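Local coordinates for protein IWS1 (PDB 2XPP) that probably acts as a nuclear transcription factor that takes part in the regulation of transcription by RNA polymerase II, at residues 11-16 with 55-60; 64-69 with 85-90; 79-84 with 117-122; 108-113 with 128-133. All coordinates share one frame; numbering follows the deposited sequence.

Contact 1 of 4, residues 11-16 with 55-60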
# COMPACT_ATOMS: atom_id res chain seq x y z
N ARG A 11 15.97 1.76 6.05
CA ARG A 11 15.56 3.03 6.66
C ARG A 11 15.72 4.21 5.69
O ARG A 11 14.85 5.08 5.64
CB ARG A 11 16.33 3.29 7.96
CG ARG A 11 15.86 2.34 9.05
CD ARG A 11 16.66 2.38 10.37
NE ARG A 11 16.13 1.33 11.25
CZ ARG A 11 16.77 0.72 12.24
NH1 ARG A 11 18.04 1.03 12.51
NH2 ARG A 11 16.16 -0.23 12.96
N SER A 12 16.80 4.22 4.91
CA SER A 12 16.99 5.22 3.84
C SER A 12 15.87 5.22 2.76
O SER A 12 15.34 6.28 2.39
CB SER A 12 18.38 5.06 3.21
OG SER A 12 18.51 5.83 2.02
N LEU A 13 15.53 4.03 2.27
CA LEU A 13 14.44 3.90 1.30
C LEU A 13 13.11 4.36 1.88
O LEU A 13 12.39 5.10 1.23
CB LEU A 13 14.36 2.47 0.77
CG LEU A 13 13.42 2.30 -0.43
CD1 LEU A 13 13.87 3.18 -1.58
CD2 LEU A 13 13.37 0.82 -0.87
N LYS A 14 12.84 3.98 3.15
CA LYS A 14 11.64 4.40 3.86
C LYS A 14 11.57 5.94 3.90
O LYS A 14 10.55 6.52 3.53
CB LYS A 14 11.66 3.82 5.28
CG LYS A 14 10.33 4.10 6.07
CD LYS A 14 10.42 3.58 7.51
CE LYS A 14 9.15 3.95 8.30
NZ LYS A 14 8.09 2.93 7.98
N LYS A 15 12.67 6.59 4.28
CA LYS A 15 12.70 8.05 4.37
C LYS A 15 12.51 8.69 2.99
O LYS A 15 11.81 9.72 2.85
CB LYS A 15 14.01 8.51 5.02
CG LYS A 15 14.18 10.05 5.06
CD LYS A 15 15.52 10.46 5.66
CE LYS A 15 15.50 11.90 6.18
NZ LYS A 15 14.62 12.79 5.37
N ARG A 16 13.09 8.07 1.97
CA ARG A 16 12.93 8.58 0.61
C ARG A 16 11.45 8.57 0.19
O ARG A 16 10.94 9.57 -0.37
CB ARG A 16 13.75 7.78 -0.36
CG ARG A 16 13.77 8.37 -1.75
CD ARG A 16 14.72 7.57 -2.64
NE ARG A 16 14.53 7.98 -4.03
CZ ARG A 16 14.99 7.32 -5.08
NH1 ARG A 16 15.71 6.20 -4.91
NH2 ARG A 16 14.74 7.80 -6.30
N GLU A 55 12.76 -8.62 4.10
CA GLU A 55 12.41 -8.75 5.51
C GLU A 55 12.71 -7.50 6.30
O GLU A 55 11.95 -7.14 7.18
CB GLU A 55 13.12 -9.91 6.16
CG GLU A 55 12.46 -11.26 5.90
CD GLU A 55 10.97 -11.29 6.33
OE1 GLU A 55 10.66 -11.23 7.54
OE2 GLU A 55 10.13 -11.37 5.43
N SER A 56 13.86 -6.87 6.02
CA SER A 56 14.23 -5.62 6.69
C SER A 56 13.23 -4.53 6.37
O SER A 56 12.81 -3.79 7.25
CB SER A 56 15.61 -5.14 6.26
OG SER A 56 16.61 -6.01 6.70
N LEU A 57 12.82 -4.44 5.09
CA LEU A 57 11.82 -3.46 4.70
C LEU A 57 10.49 -3.68 5.46
O LEU A 57 9.90 -2.72 5.97
CB LEU A 57 11.62 -3.49 3.17
CG LEU A 57 12.75 -2.92 2.33
CD1 LEU A 57 12.50 -3.31 0.89
CD2 LEU A 57 12.83 -1.40 2.46
N LEU A 58 10.05 -4.93 5.57
CA LEU A 58 8.78 -5.22 6.23
C LEU A 58 8.92 -4.90 7.73
O LEU A 58 8.02 -4.28 8.31
CB LEU A 58 8.39 -6.68 6.04
CG LEU A 58 7.96 -7.04 4.62
CD1 LEU A 58 7.78 -8.55 4.48
CD2 LEU A 58 6.62 -6.26 4.26
N ASP A 59 10.06 -5.28 8.31
CA ASP A 59 10.36 -5.04 9.73
C ASP A 59 10.41 -3.54 10.05
O ASP A 59 10.05 -3.12 11.18
CB ASP A 59 11.69 -5.68 10.15
CG ASP A 59 11.60 -7.18 10.33
OD1 ASP A 59 10.49 -7.73 10.28
OD2 ASP A 59 12.67 -7.81 10.57
N GLU A 60 10.87 -2.74 9.09
CA GLU A 60 10.96 -1.31 9.26
C GLU A 60 9.68 -0.57 8.88
O GLU A 60 9.67 0.66 8.85
CB GLU A 60 12.17 -0.72 8.54
CG GLU A 60 13.53 -1.09 9.21
CD GLU A 60 13.62 -0.73 10.71
OE1 GLU A 60 13.53 0.47 11.06
OE2 GLU A 60 13.79 -1.64 11.55
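Arg-11 and Glu-60 join helix 5-30 to the end of the short helix 54-59 through a two-pronged salt bridge. The guanidinium comes side-on, NE giving its hydrogen to OE1 and NH2 giving one to OE2, so each carboxylate oxygen has its own donor. The bond from Arg-11 NE to Glu-60 OE1 is short and nearly straight, at 2.7 Å and 171°, with the acceptor in the guanidinium plane. That from Arg-11 NH2 to Glu-60 OE2 is longer, 3.1 Å, and more bent. The two flat groups are not coplanar: their planes stand 73° apart, and both nitrogens reach the carboxylate from above its plane. The Glu-60 chain folds back at chi2 (-55°), which lifts the acid toward the arginine.

Glu-60 is also the first residue to leave the helical conformation, and its carbonyl accepts from a lysine side chain of helix 5-30. Lys-14 NZ donates to Glu-60 O over 2.9 Å, in the carbonyl plane and on a lone pair. The same ammonium makes a salt bridge with Glu-65 of helix 62-70. Beneath the polar groups, Leu-13 CD2 meets Leu-57 CD2 at 4.0 Å, and Ile-47 and Leu-48 of helix 36-48 also pack on Leu-13. Glu-60 thus engages two basic residues about one helical turn apart, by side chain and by backbone, which ties the end of helix 54-59 to helix 5-30 electrostatically.

Contact 2 of 4, residues 64-69 with 85-90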
# COMPACT_ATOMS: atom_id res chain seq x y z
N ASP A 64 3.68 0.94 5.55
CA ASP A 64 3.10 2.27 5.84
C ASP A 64 3.31 3.22 4.67
O ASP A 64 2.37 3.96 4.29
CB ASP A 64 3.74 2.91 7.09
CG ASP A 64 3.45 2.16 8.39
OD1 ASP A 64 2.74 1.13 8.41
OD2 ASP A 64 3.97 2.63 9.42
N GLU A 65 4.52 3.24 4.09
CA GLU A 65 4.84 4.17 2.98
C GLU A 65 4.17 3.69 1.70
O GLU A 65 3.66 4.50 0.91
CB GLU A 65 6.36 4.27 2.73
CG GLU A 65 7.01 5.20 3.78
CD GLU A 65 6.91 4.66 5.20
OE1 GLU A 65 7.13 3.44 5.43
OE2 GLU A 65 6.61 5.45 6.11
N ILE A 66 4.14 2.36 1.49
CA ILE A 66 3.45 1.83 0.30
C ILE A 66 1.96 2.22 0.35
O ILE A 66 1.40 2.73 -0.65
CB ILE A 66 3.65 0.33 0.13
CG1 ILE A 66 5.13 0.08 -0.24
CG2 ILE A 66 2.74 -0.18 -1.03
CD1 ILE A 66 5.49 -1.47 -0.13
N LYS A 67 1.33 2.00 1.51
CA LYS A 67 -0.06 2.44 1.76
C LYS A 67 -0.23 3.93 1.45
O LYS A 67 -1.16 4.31 0.74
CB LYS A 67 -0.41 2.22 3.22
CG LYS A 67 -1.82 2.71 3.62
CD LYS A 67 -2.03 2.47 5.11
CE LYS A 67 -3.44 2.79 5.50
NZ LYS A 67 -3.48 2.82 7.01
N GLY A 68 0.64 4.76 2.01
CA GLY A 68 0.59 6.23 1.74
C GLY A 68 0.62 6.58 0.28
O GLY A 68 -0.14 7.47 -0.19
N TRP A 69 1.52 5.97 -0.45
CA TRP A 69 1.62 6.20 -1.91
C TRP A 69 0.36 5.76 -2.68
O TRP A 69 0.05 6.32 -3.76
CB TRP A 69 2.84 5.49 -2.49
CG TRP A 69 4.18 6.20 -2.31
CD1 TRP A 69 4.71 6.78 -1.18
CD2 TRP A 69 5.18 6.33 -3.33
NE1 TRP A 69 5.97 7.29 -1.45
CE2 TRP A 69 6.28 7.02 -2.76
CE3 TRP A 69 5.23 5.97 -4.68
CZ2 TRP A 69 7.44 7.32 -3.50
CZ3 TRP A 69 6.37 6.27 -5.42
CH2 TRP A 69 7.45 6.96 -4.82
N LYS A 85 -0.68 0.49 -10.31
CA LYS A 85 -0.33 -0.84 -10.86
C LYS A 85 0.98 -1.34 -10.28
O LYS A 85 1.08 -2.51 -9.83
CB LYS A 85 -0.23 -0.78 -12.37
CG LYS A 85 -1.59 -0.70 -12.95
CD LYS A 85 -1.46 -0.68 -14.45
CE LYS A 85 -2.83 -0.80 -15.01
NZ LYS A 85 -2.74 -0.85 -16.50
N ARG A 86 1.99 -0.49 -10.29
CA ARG A 86 3.32 -0.96 -9.92
C ARG A 86 3.43 -1.34 -8.43
O ARG A 86 4.03 -2.35 -8.12
CB ARG A 86 4.33 0.08 -10.24
CG ARG A 86 5.72 -0.40 -9.96
CD ARG A 86 6.16 -1.46 -11.02
NE ARG A 86 7.53 -1.83 -10.72
CZ ARG A 86 8.06 -3.04 -10.85
NH1 ARG A 86 7.33 -4.06 -11.29
NH2 ARG A 86 9.33 -3.21 -10.52
N LEU A 87 2.81 -0.55 -7.57
CA LEU A 87 2.80 -0.85 -6.12
C LEU A 87 1.98 -2.08 -5.81
O LEU A 87 2.35 -2.81 -4.90
CB LEU A 87 2.43 0.34 -5.23
CG LEU A 87 3.53 1.42 -5.27
CD1 LEU A 87 3.06 2.54 -4.35
CD2 LEU A 87 4.90 0.89 -4.84
N LEU A 88 0.89 -2.33 -6.52
CA LEU A 88 0.14 -3.57 -6.26
C LEU A 88 1.03 -4.75 -6.69
O LEU A 88 1.02 -5.78 -6.05
CB LEU A 88 -1.18 -3.64 -7.03
CG LEU A 88 -2.28 -2.72 -6.47
CD1 LEU A 88 -3.51 -2.96 -7.30
CD2 LEU A 88 -2.60 -2.92 -4.98
N ASP A 89 1.76 -4.59 -7.80
CA ASP A 89 2.71 -5.64 -8.25
C ASP A 89 3.77 -5.93 -7.17
O ASP A 89 4.10 -7.12 -6.92
CB ASP A 89 3.38 -5.19 -9.56
CG ASP A 89 4.39 -6.20 -10.10
OD1 ASP A 89 4.11 -7.43 -10.12
OD2 ASP A 89 5.47 -5.72 -10.56
N VAL A 90 4.36 -4.87 -6.63
CA VAL A 90 5.31 -4.98 -5.49
C VAL A 90 4.72 -5.80 -4.31
O VAL A 90 5.33 -6.78 -3.86
CB VAL A 90 5.80 -3.60 -5.00
CG1 VAL A 90 6.53 -3.70 -3.63
CG2 VAL A 90 6.75 -2.99 -6.04
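Helices 62-70 and 81-92 run roughly antiparallel where they meet, the axes of segments 64-69 and 85-90 crossing at -153° with a closest approach of 10.6 Å, and Ile-66 and Leu-87 form the nearest CA pair at 7.0 Å. The wide spacing is bridged mainly by side chains. Leu-87 covers much of the gap from its side: its CG lies anti to the carbonyl carbon (chi1 -68°) and the chain runs on extended, carrying CD1 up to the other helix, where it also approaches the carbonyl oxygen of Ile-66. There the methyl presses on Trp-69 CB at 3.5 Å. It also lies 4.1 Å from Trp-69 CE3, so it touches the base of the indole and the near part of its six-membered ring, the two side chains being set at about a right angle.

All four touching residues are buried close to the centre of the chain, in an all-helical fold whose sequence belongs to the TFIIS N-terminal family. Here helix 62-70 lies against helix 81-92, while helix 36-48 adds Ile-44 to Trp-69 and Leu-48 to Val-90.

Ile-66 packs nearer the base of Leu-87. Its CG2 branch lies 4.2 Å from Leu-87 CB, and the longer branch leads CD1 to 4.3 Å from Val-90 CG1, one turn further along helix 81-92. The polar edge of the indole is used elsewhere, Trp-69 NE1 donating to the carbonyl of Met-17 on helix 5-30.

Contact 3 of 4, residues 79-84 with 117-122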
# COMPACT_ATOMS: atom_id res chain seq x y z
N PRO A 79 -3.70 8.60 -7.07
CA PRO A 79 -2.43 8.65 -7.79
C PRO A 79 -2.53 8.06 -9.17
O PRO A 79 -3.42 7.22 -9.43
CB PRO A 79 -1.49 7.78 -6.95
CG PRO A 79 -2.28 7.26 -5.84
CD PRO A 79 -3.66 7.79 -5.84
N ASN A 80 -1.62 8.51 -10.05
CA ASN A 80 -1.53 8.03 -11.42
C ASN A 80 -1.57 6.51 -11.47
O ASN A 80 -0.97 5.84 -10.60
CB ASN A 80 -0.21 8.53 -12.03
CG ASN A 80 -0.11 8.26 -13.46
OD1 ASN A 80 -0.04 7.10 -13.91
ND2 ASN A 80 -0.10 9.35 -14.28
N ILE A 81 -2.32 5.98 -12.44
CA ILE A 81 -2.56 4.51 -12.50
C ILE A 81 -1.21 3.74 -12.60
O ILE A 81 -1.12 2.54 -12.22
CB ILE A 81 -3.54 4.16 -13.67
CG1 ILE A 81 -4.14 2.74 -13.44
CG2 ILE A 81 -2.87 4.30 -15.02
CD1 ILE A 81 -5.15 2.33 -14.42
N LYS A 82 -0.17 4.39 -13.11
CA LYS A 82 1.13 3.67 -13.19
C LYS A 82 1.65 3.34 -11.79
O LYS A 82 2.21 2.25 -11.54
CB LYS A 82 2.14 4.46 -14.00
CG LYS A 82 3.57 3.92 -13.89
CD LYS A 82 4.44 4.54 -14.95
CE LYS A 82 5.91 4.54 -14.58
NZ LYS A 82 6.37 5.90 -14.05
N ILE A 83 1.45 4.27 -10.84
CA ILE A 83 1.76 4.03 -9.45
C ILE A 83 0.90 2.94 -8.81
O ILE A 83 1.43 2.03 -8.12
CB ILE A 83 1.62 5.34 -8.62
CG1 ILE A 83 2.50 6.43 -9.26
CG2 ILE A 83 1.88 5.04 -7.12
CD1 ILE A 83 1.98 7.83 -8.95
N ARG A 84 -0.40 3.00 -9.07
CA ARG A 84 -1.36 2.02 -8.56
C ARG A 84 -0.94 0.62 -9.02
O ARG A 84 -0.87 -0.31 -8.20
CB ARG A 84 -2.77 2.36 -9.04
CG ARG A 84 -3.15 3.77 -8.53
CD ARG A 84 -4.64 4.05 -8.49
NE ARG A 84 -5.45 3.68 -9.66
CZ ARG A 84 -5.83 4.54 -10.61
NH1 ARG A 84 -5.38 5.78 -10.61
NH2 ARG A 84 -6.64 4.16 -11.60
N PRO A 117 -15.51 1.87 -7.82
CA PRO A 117 -16.11 1.79 -9.17
C PRO A 117 -15.36 2.57 -10.26
O PRO A 117 -15.44 2.22 -11.45
CB PRO A 117 -17.54 2.32 -8.98
CG PRO A 117 -17.57 2.98 -7.65
CD PRO A 117 -16.45 2.39 -6.82
N LYS A 118 -14.65 3.61 -9.85
CA LYS A 118 -13.83 4.38 -10.77
C LYS A 118 -12.55 3.67 -11.22
O LYS A 118 -11.88 4.13 -12.15
CB LYS A 118 -13.47 5.75 -10.15
CG LYS A 118 -14.59 6.79 -10.07
CD LYS A 118 -13.99 8.15 -9.65
CE LYS A 118 -13.80 9.09 -10.86
NZ LYS A 118 -12.53 9.92 -10.82
N GLU A 119 -12.18 2.58 -10.55
CA GLU A 119 -10.92 1.91 -10.83
C GLU A 119 -10.95 1.11 -12.18
O GLU A 119 -12.03 0.69 -12.63
CB GLU A 119 -10.54 1.03 -9.62
CG GLU A 119 -9.16 0.41 -9.74
CD GLU A 119 -8.07 1.45 -10.01
OE1 GLU A 119 -7.62 1.57 -11.17
OE2 GLU A 119 -7.71 2.15 -9.05
N SER A 120 -9.81 0.97 -12.86
CA SER A 120 -9.76 0.12 -14.04
C SER A 120 -10.08 -1.31 -13.63
O SER A 120 -9.76 -1.74 -12.51
CB SER A 120 -8.42 0.20 -14.80
OG SER A 120 -7.41 -0.63 -14.21
N LYS A 121 -10.74 -2.03 -14.52
CA LYS A 121 -11.07 -3.44 -14.28
C LYS A 121 -9.81 -4.23 -13.91
O LYS A 121 -9.86 -5.03 -12.99
CB LYS A 121 -11.78 -4.07 -15.49
CG LYS A 121 -13.12 -3.41 -15.86
CD LYS A 121 -13.93 -4.33 -16.78
CE LYS A 121 -15.19 -3.66 -17.33
NZ LYS A 121 -16.07 -3.18 -16.23
N GLU A 122 -8.69 -3.97 -14.60
CA GLU A 122 -7.42 -4.66 -14.33
C GLU A 122 -6.89 -4.42 -12.91
O GLU A 122 -6.52 -5.37 -12.24
CB GLU A 122 -6.34 -4.26 -15.37
CG GLU A 122 -4.97 -4.98 -15.17
CD GLU A 122 -3.70 -4.24 -15.76
OE1 GLU A 122 -3.72 -3.75 -16.94
OE2 GLU A 122 -2.67 -4.21 -15.03
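Arg-84 and Glu-119 extend toward each other from opposite directions and meet in a salt bridge that joins the start of helix 81-92 to the turn before helix 121-138. Their planes are inclined by 51°, and the two pairings differ in quality. Arg-84 NH2 lies 2.8 Å from Glu-119 OE1 in a nearly straight bond (162°), with the oxygen in the guanidinium plane and approached on its syn side. Arg-84 NE is just as near Glu-119 OE2, but the angle at its hydrogen is only 119° and the bond is weak. A bend at chi3 swings the guanidinium back across its own segment, where NH1 donates to Pro-79 O at 2.7 Å. The arginine therefore has an acceptor at NH1 as well as at NH2, and both acceptors lie at its edge. One face is covered, off-centre, by Ile-81 CG1.

Glu-119 is held from its own side too. OE1 accepts from Ser-120 N on its anti side, at 2.8 Å, and both donors come from the same face of the carboxylate. Beside the ion pair, Ile-81 CD1 rests 3.7 Å from the OG of Ser-120, the N-cap residue of helix 121-138, whose hydroxyl oxygen accepts from Val-123 N. Asn-80 plays the matching part for helix 81-92, its OD1 accepting from Lys-82 N.

With two good donors on one oxygen and a backbone acceptor fixing the guanidinium, the buried glutamate probably remains ionised, and the pair links two helix N-termini by charge.

Contact 4 of 4, residues 108-113 with 128-133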
# COMPACT_ATOMS: atom_id res chain seq x y z
N LYS A 108 -6.46 -1.97 4.04
CA LYS A 108 -7.63 -1.11 3.93
C LYS A 108 -7.62 -0.38 2.60
O LYS A 108 -8.67 -0.26 1.97
CB LYS A 108 -7.74 -0.15 5.10
CG LYS A 108 -8.00 -0.96 6.37
CD LYS A 108 -7.79 -0.17 7.56
CE LYS A 108 -8.13 -0.99 8.78
NZ LYS A 108 -7.97 -0.11 9.92
N ILE A 109 -6.46 0.11 2.18
CA ILE A 109 -6.40 0.80 0.86
C ILE A 109 -6.49 -0.21 -0.29
O ILE A 109 -7.18 0.06 -1.28
CB ILE A 109 -5.18 1.76 0.70
CG1 ILE A 109 -5.33 2.64 -0.58
CG2 ILE A 109 -3.82 1.00 0.65
CD1 ILE A 109 -6.58 3.55 -0.65
N VAL A 110 -5.88 -1.38 -0.13
CA VAL A 110 -6.02 -2.40 -1.18
C VAL A 110 -7.47 -2.86 -1.29
O VAL A 110 -7.96 -3.05 -2.42
CB VAL A 110 -5.05 -3.58 -0.95
CG1 VAL A 110 -5.32 -4.72 -1.99
CG2 VAL A 110 -3.56 -3.05 -1.00
N TYR A 111 -8.15 -3.01 -0.14
CA TYR A 111 -9.55 -3.35 -0.14
C TYR A 111 -10.34 -2.29 -0.93
O TYR A 111 -11.21 -2.63 -1.76
CB TYR A 111 -10.10 -3.58 1.28
CG TYR A 111 -11.53 -4.04 1.19
CD1 TYR A 111 -11.84 -5.37 0.88
CD2 TYR A 111 -12.57 -3.11 1.30
CE1 TYR A 111 -13.16 -5.78 0.74
CE2 TYR A 111 -13.90 -3.51 1.15
CZ TYR A 111 -14.18 -4.85 0.89
OH TYR A 111 -15.50 -5.25 0.77
N PHE A 112 -10.02 -1.00 -0.69
CA PHE A 112 -10.72 0.03 -1.42
C PHE A 112 -10.50 -0.10 -2.94
O PHE A 112 -11.44 0.05 -3.73
CB PHE A 112 -10.32 1.43 -0.92
CG PHE A 112 -10.97 2.52 -1.74
CD1 PHE A 112 -12.36 2.71 -1.72
CD2 PHE A 112 -10.19 3.29 -2.56
CE1 PHE A 112 -12.97 3.72 -2.53
CE2 PHE A 112 -10.77 4.28 -3.37
CZ PHE A 112 -12.14 4.48 -3.36
N TYR A 113 -9.28 -0.42 -3.35
CA TYR A 113 -8.99 -0.56 -4.76
C TYR A 113 -9.87 -1.66 -5.34
O TYR A 113 -10.31 -1.52 -6.49
CB TYR A 113 -7.53 -0.90 -5.00
CG TYR A 113 -6.59 0.30 -5.02
CD1 TYR A 113 -5.53 0.33 -5.94
CD2 TYR A 113 -6.74 1.39 -4.13
CE1 TYR A 113 -4.62 1.43 -5.98
CE2 TYR A 113 -5.84 2.50 -4.18
CZ TYR A 113 -4.80 2.49 -5.11
OH TYR A 113 -3.90 3.53 -5.20
N LYS A 128 -8.25 -7.35 -5.89
CA LYS A 128 -9.11 -8.45 -5.40
C LYS A 128 -8.26 -9.67 -5.11
O LYS A 128 -8.43 -10.35 -4.09
CB LYS A 128 -10.20 -8.78 -6.40
CG LYS A 128 -11.39 -7.86 -6.29
CD LYS A 128 -12.56 -8.32 -7.13
CE LYS A 128 -13.70 -7.30 -7.02
NZ LYS A 128 -14.46 -7.44 -5.71
N ALA A 129 -7.34 -9.98 -6.04
CA ALA A 129 -6.51 -11.16 -5.85
C ALA A 129 -5.58 -11.01 -4.62
O ALA A 129 -5.33 -11.98 -3.85
CB ALA A 129 -5.70 -11.39 -7.14
N LEU A 130 -5.08 -9.80 -4.41
CA LEU A 130 -4.23 -9.52 -3.29
C LEU A 130 -5.05 -9.63 -1.97
O LEU A 130 -4.57 -10.21 -0.98
CB LEU A 130 -3.65 -8.12 -3.46
CG LEU A 130 -2.45 -7.73 -2.66
CD1 LEU A 130 -1.30 -8.77 -2.78
CD2 LEU A 130 -1.97 -6.34 -3.18
N VAL A 131 -6.28 -9.11 -1.97
CA VAL A 131 -7.17 -9.27 -0.79
C VAL A 131 -7.39 -10.75 -0.55
O VAL A 131 -7.34 -11.23 0.59
CB VAL A 131 -8.54 -8.54 -0.96
CG1 VAL A 131 -9.56 -8.89 0.16
CG2 VAL A 131 -8.36 -7.05 -1.01
N GLN A 132 -7.66 -11.52 -1.60
CA GLN A 132 -7.91 -12.94 -1.39
C GLN A 132 -6.68 -13.66 -0.85
O GLN A 132 -6.83 -14.58 -0.08
CB GLN A 132 -8.44 -13.62 -2.67
CG GLN A 132 -9.87 -13.10 -2.96
CD GLN A 132 -10.78 -13.00 -1.68
OE1 GLN A 132 -11.07 -11.89 -1.21
NE2 GLN A 132 -11.19 -14.16 -1.15
N LYS A 133 -5.49 -13.26 -1.30
CA LYS A 133 -4.24 -13.85 -0.80
C LYS A 133 -4.06 -13.56 0.69
O LYS A 133 -3.80 -14.48 1.50
CB LYS A 133 -3.04 -13.25 -1.53
CG LYS A 133 -1.67 -13.85 -1.07
CD LYS A 133 -0.53 -13.22 -1.91
CE LYS A 133 0.82 -13.73 -1.44
NZ LYS A 133 1.85 -13.06 -2.29
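Val-110 of helix 106-115 projects between Leu-130 and Val-131, adjacent residues of helix 121-138, and fills the groove between their side chains. One methyl does this work: CG1, anti to the backbone N (chi1 174°), lies 3.9 Å from Leu-130 CD2 and 4.0 Å from Val-131 CG2. The two neighbours receive it differently. Leu-130 is set across Val-110 at about a right angle, with its CB at 4.1 Å from the same methyl, whereas Val-131 slides past Val-110 in the opposite direction.

Val-131 in turn is a bump for the first helix. Its CG2 rests against the backbone of helix 106-115, 4.0 Å from Tyr-111 CA, and so enters the dip between Val-110 and the tyrosine ring. Its other methyl, CG1, is turned to the edge of that ring and approaches Tyr-111 CD1 at 4.3 Å, near the ring plane.

These two helices are consecutive in the chain and belong to the part of the sequence related to the TFIIS helical bundle. Their local axes cross at -135° and come within 8.8 Å, and the closest CA pair, Tyr-111 with Val-131, stands 6.4 Å apart. Helix 81-92 adds Leu-91, which touches both Val-110 and Leu-130, so these two also pack on a third helix. On the same helix as Leu-130 and Val-131, Ala-127 and Trp-134 also pack on Val-110, while Ser-114 of helix 106-115 packs on Val-131.

Contact 1 comes first along the chain and closes before the others open; contact 2 likewise precedes contact 4, while the segments of contact 3 alternate with those of contacts 2 and 4. Contacts 2, 3 and 4 have centres 12 to 13 Å apart and touch. Helix 81-92 serves contacts 2 and 3, and helix 121-138 serves contacts 3 and 4. Contact 1 lies about 13 Å from contact 2, centre to centre, joined to it by the Lys-14 to Glu-65 salt bridge, and across the chain's centre from contacts 3 and 4. Contact 2, near that centre, thus touches all three others, and the four lie in one compact helical unit.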